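Local coordinates for protein MmeI (Methylophilus methylotrophus, PDB 5HR4) that probably methylates adenine in DNA with S-adenosylmethionine as donor, as the modification activity of a type IIL restriction-modification enzyme, at residues T373-R378 against H431-K436; N616-D621 against F894-Y899. All blocks are in the same frame, centred on the assembly; numbering follows the deposited sequence.

Contact 1: T373-R378 against H431-K436; sequences TYRELR and HQMNMK
The guanidinium of Arg378 has Met433 CB over the centre of one face, with Arg378 CZ and Met433 CB 3.5 Å apart. Its edge is polar. Asn434 OD1 accepts from two nitrogens of that edge, with Arg378 NH1 to Asn434 OD1 at 2.7 Å and Arg378 NH2 to Asn434 OD1 at 2.6 Å. Both bonds are bent, as expected when two donors share one oxygen. Guanidinium and amide planes lie 24° apart. Tyr374 OH, from the same helix as Arg378, sits in the guanidinium plane and takes a bond from Arg378 NH1 at 3.0 Å. The Tyr374 ring carries Arg378 CG over one face, offset toward the rim.

Bends at chi2 (-65°) and chi3 curl the arginine between the tyrosine ring and Met433. The arginine and methionine chains run past each other in opposite directions, with Arg378 CB to Met433 CE at 3.7 Å. Met433 SD also reaches Arg375 CG, at 4.2 Å. Asp430 OD2 accepts from Asn434 ND2, which fixes the amide with its oxygen toward the arginine; Asp430 OD1 hydrogen-bonds Tyr374 OH. With an alanine at Arg378, Asn434 OD1 would probably lose both donors and a gap would be likely to open between Met433 and the Tyr374 ring.

Segments 373-378 and 431-436 run nearly parallel, their axes 16° apart and 10.3 Å from each other at closest approach. They belong to helices 368-388 and 416-440, which follow strands 359-361 and 409-413. Such side-by-side helices of successive beta-alpha-beta units are characteristic of the Rossmann-like methyltransferase fold.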
loop_
_atom_site.group_PDB
_atom_site.type_symbol
_atom_site.label_atom_id
_atom_site.label_comp_id
_atom_site.label_asym_id
_atom_site.label_seq_id
_atom_site.Cartn_x
_atom_site.Cartn_y
_atom_site.Cartn_z
ATOM N N THR A 373 19.212 -4.234 -1.401
ATOM C CA THR A 373 19.911 -4.901 -0.306
ATOM C C THR A 373 21.267 -5.406 -0.766
ATOM O O THR A 373 22.293 -5.172 -0.113
ATOM C CB THR A 373 19.099 -6.066 0.254
ATOM O OG1 THR A 373 17.883 -5.586 0.846
ATOM C CG2 THR A 373 19.929 -6.804 1.300
ATOM N N TYR A 374 21.294 -6.088 -1.905
ATOM C CA TYR A 374 22.553 -6.618 -2.411
ATOM C C TYR A 374 23.538 -5.499 -2.712
ATOM O O TYR A 374 24.749 -5.687 -2.568
ATOM C CB TYR A 374 22.282 -7.490 -3.652
ATOM C CG TYR A 374 23.510 -8.001 -4.357
ATOM C CD1 TYR A 374 24.362 -8.912 -3.743
ATOM C CD2 TYR A 374 23.816 -7.585 -5.649
ATOM C CE1 TYR A 374 25.506 -9.374 -4.379
ATOM C CE2 TYR A 374 24.945 -8.051 -6.299
ATOM C CZ TYR A 374 25.786 -8.941 -5.651
ATOM O OH TYR A 374 26.912 -9.406 -6.285
ATOM N N ARG A 375 23.052 -4.321 -3.109
ATOM C CA ARG A 375 23.978 -3.237 -3.422
ATOM C C ARG A 375 24.591 -2.662 -2.148
ATOM O O ARG A 375 25.797 -2.407 -2.084
ATOM C CB ARG A 375 23.270 -2.150 -4.232
ATOM C CG ARG A 375 23.896 -0.788 -4.064
ATOM C CD ARG A 375 23.547 0.159 -5.190
ATOM N NE ARG A 375 22.231 0.774 -5.043
ATOM C CZ ARG A 375 21.887 1.576 -4.041
ATOM N NH1 ARG A 375 22.765 1.833 -3.084
ATOM N NH2 ARG A 375 20.670 2.116 -3.989
ATOM N N GLU A 376 23.773 -2.465 -1.117
ATOM C CA GLU A 376 24.299 -2.033 0.170
ATOM C C GLU A 376 25.309 -3.034 0.720
ATOM O O GLU A 376 26.356 -2.652 1.267
ATOM C CB GLU A 376 23.142 -1.824 1.141
ATOM C CG GLU A 376 22.238 -0.702 0.678
ATOM C CD GLU A 376 23.027 0.573 0.467
ATOM O OE1 GLU A 376 23.712 0.996 1.422
ATOM O OE2 GLU A 376 23.002 1.131 -0.651
ATOM N N LEU A 377 25.021 -4.319 0.579
ATOM C CA LEU A 377 25.975 -5.310 1.046
ATOM C C LEU A 377 27.261 -5.228 0.254
ATOM O O LEU A 377 28.356 -5.261 0.829
ATOM C CB LEU A 377 25.365 -6.700 0.964
ATOM C CG LEU A 377 24.954 -7.178 2.345
ATOM C CD1 LEU A 377 23.917 -6.249 2.929
ATOM C CD2 LEU A 377 24.420 -8.574 2.218
ATOM N N ARG A 378 27.163 -5.072 -1.062
ATOM C CA ARG A 378 28.392 -4.923 -1.830
ATOM C C ARG A 378 29.168 -3.683 -1.377
ATOM O O ARG A 378 30.378 -3.756 -1.132
ATOM C CB ARG A 378 28.092 -4.895 -3.326
ATOM C CG ARG A 378 27.814 -6.297 -3.908
ATOM C CD ARG A 378 29.053 -7.201 -3.826
ATOM N NE ARG A 378 30.127 -6.673 -4.661
ATOM C CZ ARG A 378 30.270 -6.935 -5.957
ATOM N NH1 ARG A 378 29.421 -7.741 -6.584
ATOM N NH2 ARG A 378 31.269 -6.395 -6.634
ATOM N N HIS A 431 27.121 -6.840 -11.669
ATOM C CA HIS A 431 28.144 -6.268 -12.540
ATOM C C HIS A 431 28.394 -4.800 -12.238
ATOM O O HIS A 431 29.543 -4.347 -12.280
ATOM C CB HIS A 431 27.770 -6.398 -13.993
ATOM C CG HIS A 431 28.886 -6.034 -14.908
ATOM N ND1 HIS A 431 30.095 -6.701 -14.893
ATOM C CD2 HIS A 431 28.985 -5.090 -15.873
ATOM C CE1 HIS A 431 30.891 -6.185 -15.811
ATOM N NE2 HIS A 431 30.245 -5.201 -16.414
ATOM N N GLN A 432 27.332 -4.026 -11.981
ATOM C CA GLN A 432 27.527 -2.629 -11.613
ATOM C C GLN A 432 28.461 -2.500 -10.417
ATOM O O GLN A 432 29.369 -1.664 -10.421
ATOM C CB GLN A 432 26.187 -1.960 -11.320
ATOM C CG GLN A 432 25.591 -1.264 -12.536
ATOM C CD GLN A 432 24.181 -0.816 -12.292
ATOM O OE1 GLN A 432 23.515 -1.322 -11.386
ATOM N NE2 GLN A 432 23.712 0.153 -13.084
ATOM N N MET A 433 28.284 -3.354 -9.406
ATOM C CA MET A 433 29.153 -3.311 -8.240
ATOM C C MET A 433 30.546 -3.846 -8.555
ATOM O O MET A 433 31.550 -3.288 -8.084
ATOM C CB MET A 433 28.526 -4.083 -7.084
ATOM C CG MET A 433 27.232 -3.469 -6.600
ATOM S SD MET A 433 27.352 -1.687 -6.268
ATOM C CE MET A 433 28.641 -1.668 -5.049
ATOM N N ASN A 434 30.641 -4.921 -9.340
ATOM C CA ASN A 434 31.966 -5.405 -9.717
ATOM C C ASN A 434 32.760 -4.304 -10.406
ATOM O O ASN A 434 33.966 -4.158 -10.165
ATOM C CB ASN A 434 31.866 -6.650 -10.612
ATOM C CG ASN A 434 31.105 -7.778 -9.947
ATOM O OD1 ASN A 434 31.097 -7.895 -8.725
ATOM N ND2 ASN A 434 30.426 -8.595 -10.747
ATOM N N MET A 435 32.093 -3.500 -11.244
ATOM C CA MET A 435 32.782 -2.373 -11.861
ATOM C C MET A 435 33.179 -1.337 -10.809
ATOM O O MET A 435 34.260 -0.739 -10.898
ATOM C CB MET A 435 31.915 -1.728 -12.951
ATOM C CG MET A 435 31.800 -2.489 -14.292
ATOM S SD MET A 435 33.294 -3.273 -14.989
ATOM C CE MET A 435 34.461 -1.893 -14.972
ATOM N N LYS A 436 32.330 -1.119 -9.797
ATOM C CA LYS A 436 32.661 -0.128 -8.778
ATOM C C LYS A 436 33.845 -0.580 -7.921
ATOM O O LYS A 436 34.714 0.230 -7.579
ATOM C CB LYS A 436 31.436 0.179 -7.910
#

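Contact 2: N616-D621 against F894-Y899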
loop_
_atom_site.group_PDB
_atom_site.type_symbol
_atom_site.label_atom_id
_atom_site.label_comp_id
_atom_site.label_asym_id
_atom_site.label_seq_id
_atom_site.Cartn_x
_atom_site.Cartn_y
_atom_site.Cartn_z
ATOM N N ASN A 616 2.153 -0.823 19.729
ATOM C CA ASN A 616 0.777 -1.301 19.641
ATOM C C ASN A 616 0.511 -2.056 18.356
ATOM O O ASN A 616 1.174 -1.839 17.344
ATOM C CB ASN A 616 -0.200 -0.126 19.655
ATOM C CG ASN A 616 -0.832 0.066 20.981
ATOM O OD1 ASN A 616 -1.311 1.155 21.307
ATOM N ND2 ASN A 616 -0.830 -0.993 21.785
ATOM N N PRO A 617 -0.514 -2.896 18.350
ATOM C CA PRO A 617 -1.108 -3.296 17.059
ATOM C C PRO A 617 -1.618 -2.106 16.243
ATOM O O PRO A 617 -1.680 -2.194 15.011
ATOM C CB PRO A 617 -2.236 -4.258 17.466
ATOM C CG PRO A 617 -2.388 -4.107 18.976
ATOM C CD PRO A 617 -1.075 -3.622 19.498
ATOM N N TYR A 618 -1.961 -0.986 16.888
ATOM C CA TYR A 618 -2.208 0.277 16.199
ATOM C C TYR A 618 -0.921 1.048 15.866
ATOM O O TYR A 618 -1.008 2.150 15.295
ATOM C CB TYR A 618 -3.108 1.179 17.050
ATOM C CG TYR A 618 -4.424 0.593 17.494
ATOM C CD1 TYR A 618 -4.537 -0.089 18.696
ATOM C CD2 TYR A 618 -5.573 0.749 16.713
ATOM C CE1 TYR A 618 -5.762 -0.602 19.107
ATOM C CE2 TYR A 618 -6.782 0.233 17.106
ATOM C CZ TYR A 618 -6.878 -0.436 18.304
ATOM O OH TYR A 618 -8.101 -0.949 18.700
ATOM N N LEU A 619 0.256 0.497 16.207
ATOM C CA LEU A 619 1.564 1.153 16.067
ATOM C C LEU A 619 1.704 2.365 16.975
ATOM O O LEU A 619 2.365 3.338 16.612
ATOM C CB LEU A 619 1.862 1.561 14.626
ATOM C CG LEU A 619 1.645 0.496 13.563
ATOM C CD1 LEU A 619 2.023 1.052 12.207
ATOM C CD2 LEU A 619 2.479 -0.700 13.922
ATOM N N ARG A 620 1.096 2.327 18.154
ATOM C CA ARG A 620 1.262 3.383 19.140
ATOM C C ARG A 620 2.075 2.889 20.333
ATOM O O ARG A 620 2.191 1.687 20.597
ATOM C CB ARG A 620 -0.092 3.895 19.637
ATOM C CG ARG A 620 -0.861 4.740 18.642
ATOM C CD ARG A 620 -2.119 5.281 19.305
ATOM N NE ARG A 620 -2.998 4.185 19.697
ATOM C CZ ARG A 620 -4.121 3.866 19.062
ATOM N NH1 ARG A 620 -4.526 4.579 18.016
ATOM N NH2 ARG A 620 -4.853 2.849 19.489
ATOM N N ASP A 621 2.624 3.838 21.080
ATOM C CA ASP A 621 3.282 3.490 22.331
ATOM C C ASP A 621 2.201 3.399 23.402
ATOM O O ASP A 621 1.787 4.403 23.979
ATOM C CB ASP A 621 4.351 4.506 22.688
ATOM C CG ASP A 621 5.228 4.036 23.823
ATOM O OD1 ASP A 621 4.892 2.970 24.396
ATOM O OD2 ASP A 621 6.236 4.731 24.137
ATOM N N PHE A 894 -5.842 7.253 28.758
ATOM C CA PHE A 894 -6.811 7.282 29.850
ATOM C C PHE A 894 -8.144 6.672 29.439
ATOM O O PHE A 894 -8.760 5.933 30.215
ATOM C CB PHE A 894 -7.008 8.722 30.323
ATOM C CG PHE A 894 -8.051 8.873 31.388
ATOM C CD1 PHE A 894 -9.391 9.006 31.058
ATOM C CD2 PHE A 894 -7.690 8.901 32.721
ATOM C CE1 PHE A 894 -10.348 9.148 32.040
ATOM C CE2 PHE A 894 -8.640 9.042 33.702
ATOM C CZ PHE A 894 -9.970 9.170 33.366
ATOM N N LEU A 895 -8.625 6.994 28.241
ATOM C CA LEU A 895 -9.816 6.326 27.736
ATOM C C LEU A 895 -9.634 4.812 27.699
ATOM O O LEU A 895 -10.566 4.064 28.007
ATOM C CB LEU A 895 -10.161 6.867 26.355
ATOM C CG LEU A 895 -10.614 8.319 26.426
ATOM C CD1 LEU A 895 -10.565 8.963 25.054
ATOM C CD2 LEU A 895 -12.009 8.403 27.028
ATOM N N PHE A 896 -8.440 4.331 27.339
ATOM C CA PHE A 896 -8.277 2.880 27.266
ATOM C C PHE A 896 -8.255 2.228 28.646
ATOM O O PHE A 896 -8.651 1.062 28.778
ATOM C CB PHE A 896 -7.018 2.507 26.488
ATOM C CG PHE A 896 -7.248 2.310 25.011
ATOM C CD1 PHE A 896 -7.221 3.394 24.140
ATOM C CD2 PHE A 896 -7.470 1.050 24.488
ATOM C CE1 PHE A 896 -7.410 3.226 22.783
ATOM C CE2 PHE A 896 -7.658 0.881 23.129
ATOM C CZ PHE A 896 -7.628 1.971 22.281
ATOM N N GLU A 897 -7.785 2.933 29.684
ATOM C CA GLU A 897 -7.971 2.411 31.036
ATOM C C GLU A 897 -9.457 2.286 31.356
ATOM O O GLU A 897 -9.902 1.258 31.880
ATOM C CB GLU A 897 -7.259 3.294 32.064
ATOM N N THR A 898 -10.245 3.310 31.012
ATOM C CA THR A 898 -11.691 3.241 31.204
ATOM C C THR A 898 -12.314 2.144 30.346
ATOM O O THR A 898 -13.113 1.333 30.830
ATOM C CB THR A 898 -12.330 4.584 30.865
ATOM O OG1 THR A 898 -11.494 5.644 31.343
ATOM C CG2 THR A 898 -13.717 4.688 31.500
ATOM N N TYR A 899 -11.980 2.121 29.057
ATOM C CA TYR A 899 -12.517 1.083 28.189
ATOM C C TYR A 899 -12.236 -0.299 28.753
ATOM O O TYR A 899 -13.105 -1.176 28.727
ATOM C CB TYR A 899 -11.930 1.216 26.785
ATOM C CG TYR A 899 -12.282 0.074 25.858
ATOM C CD1 TYR A 899 -13.507 0.045 25.184
ATOM C CD2 TYR A 899 -11.395 -0.971 25.651
ATOM C CE1 TYR A 899 -13.835 -1.002 24.334
ATOM C CE2 TYR A 899 -11.714 -2.021 24.806
ATOM C CZ TYR A 899 -12.933 -2.034 24.151
ATOM O OH TYR A 899 -13.230 -3.082 23.306
#
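Phe896 brings its CZ atom up to Arg620 and Tyr618. The Arg620 and Phe896 side chains cross at about a right angle, and the guanidinium and ring planes are 49° apart. The approach is oblique for both groups. Arg620 NH2 lies 4.0 Å from Phe896 CZ and 4.2 Å from Phe896 CE1. Tyr618 meets the same atom more loosely, with Tyr618 CE1 and Phe896 CZ 4.5 Å apart.

Arg620 and Tyr618 also pack on each other. Arg620 NH2 sits over one face of the tyrosine ring, toward its rim, and Tyr618 CB lies over one face of the guanidinium. The arginine chain is extended until chi3 (-63°), where a bend brings its end over the tyrosine.

The backbone sets this pair up. Residues 616 to 619 form a type I beta turn, closed by Leu619 N to Asn616 O at 2.8 Å. Asn616 N then bonds Arg620 O at 2.7 Å, and Leu619 has a positive phi of 66°. This pattern is consistent with a type I turn followed by a G1 bulge. It places both Tyr618 and Arg620 on the side facing helix 888-903.

The polar ends are held elsewhere. Arg620 NH1 donates to Asn800 O, and Tyr618 OH bonds Ala627 N. Helix 792-801 also supplies Trp797, whose ring meets Phe896, and Val801, which touches it.

In the fold
From the N terminus, the modelled chain first passes through the calcium-binding part and reaches the methyltransferase domain. Contact 1 closes there, joining helix 368-388 to helix 416-440 across a loop of 52 residues that includes strand 409-413. The chain then completes the nine-stranded sheet and leaves one of its two outermost strands, 608-612. Contact 2 opens just after this strand. It closes a far longer loop, of 272 residues, that holds the target recognition region, and returns in helix 888-903 of the C-terminal domain. Contacts 1 and 2 are in series, their centres about 44 Å apart. Contact 1 is internal to one domain, while contact 2 ties the C-terminal helix to the loop following the sheet.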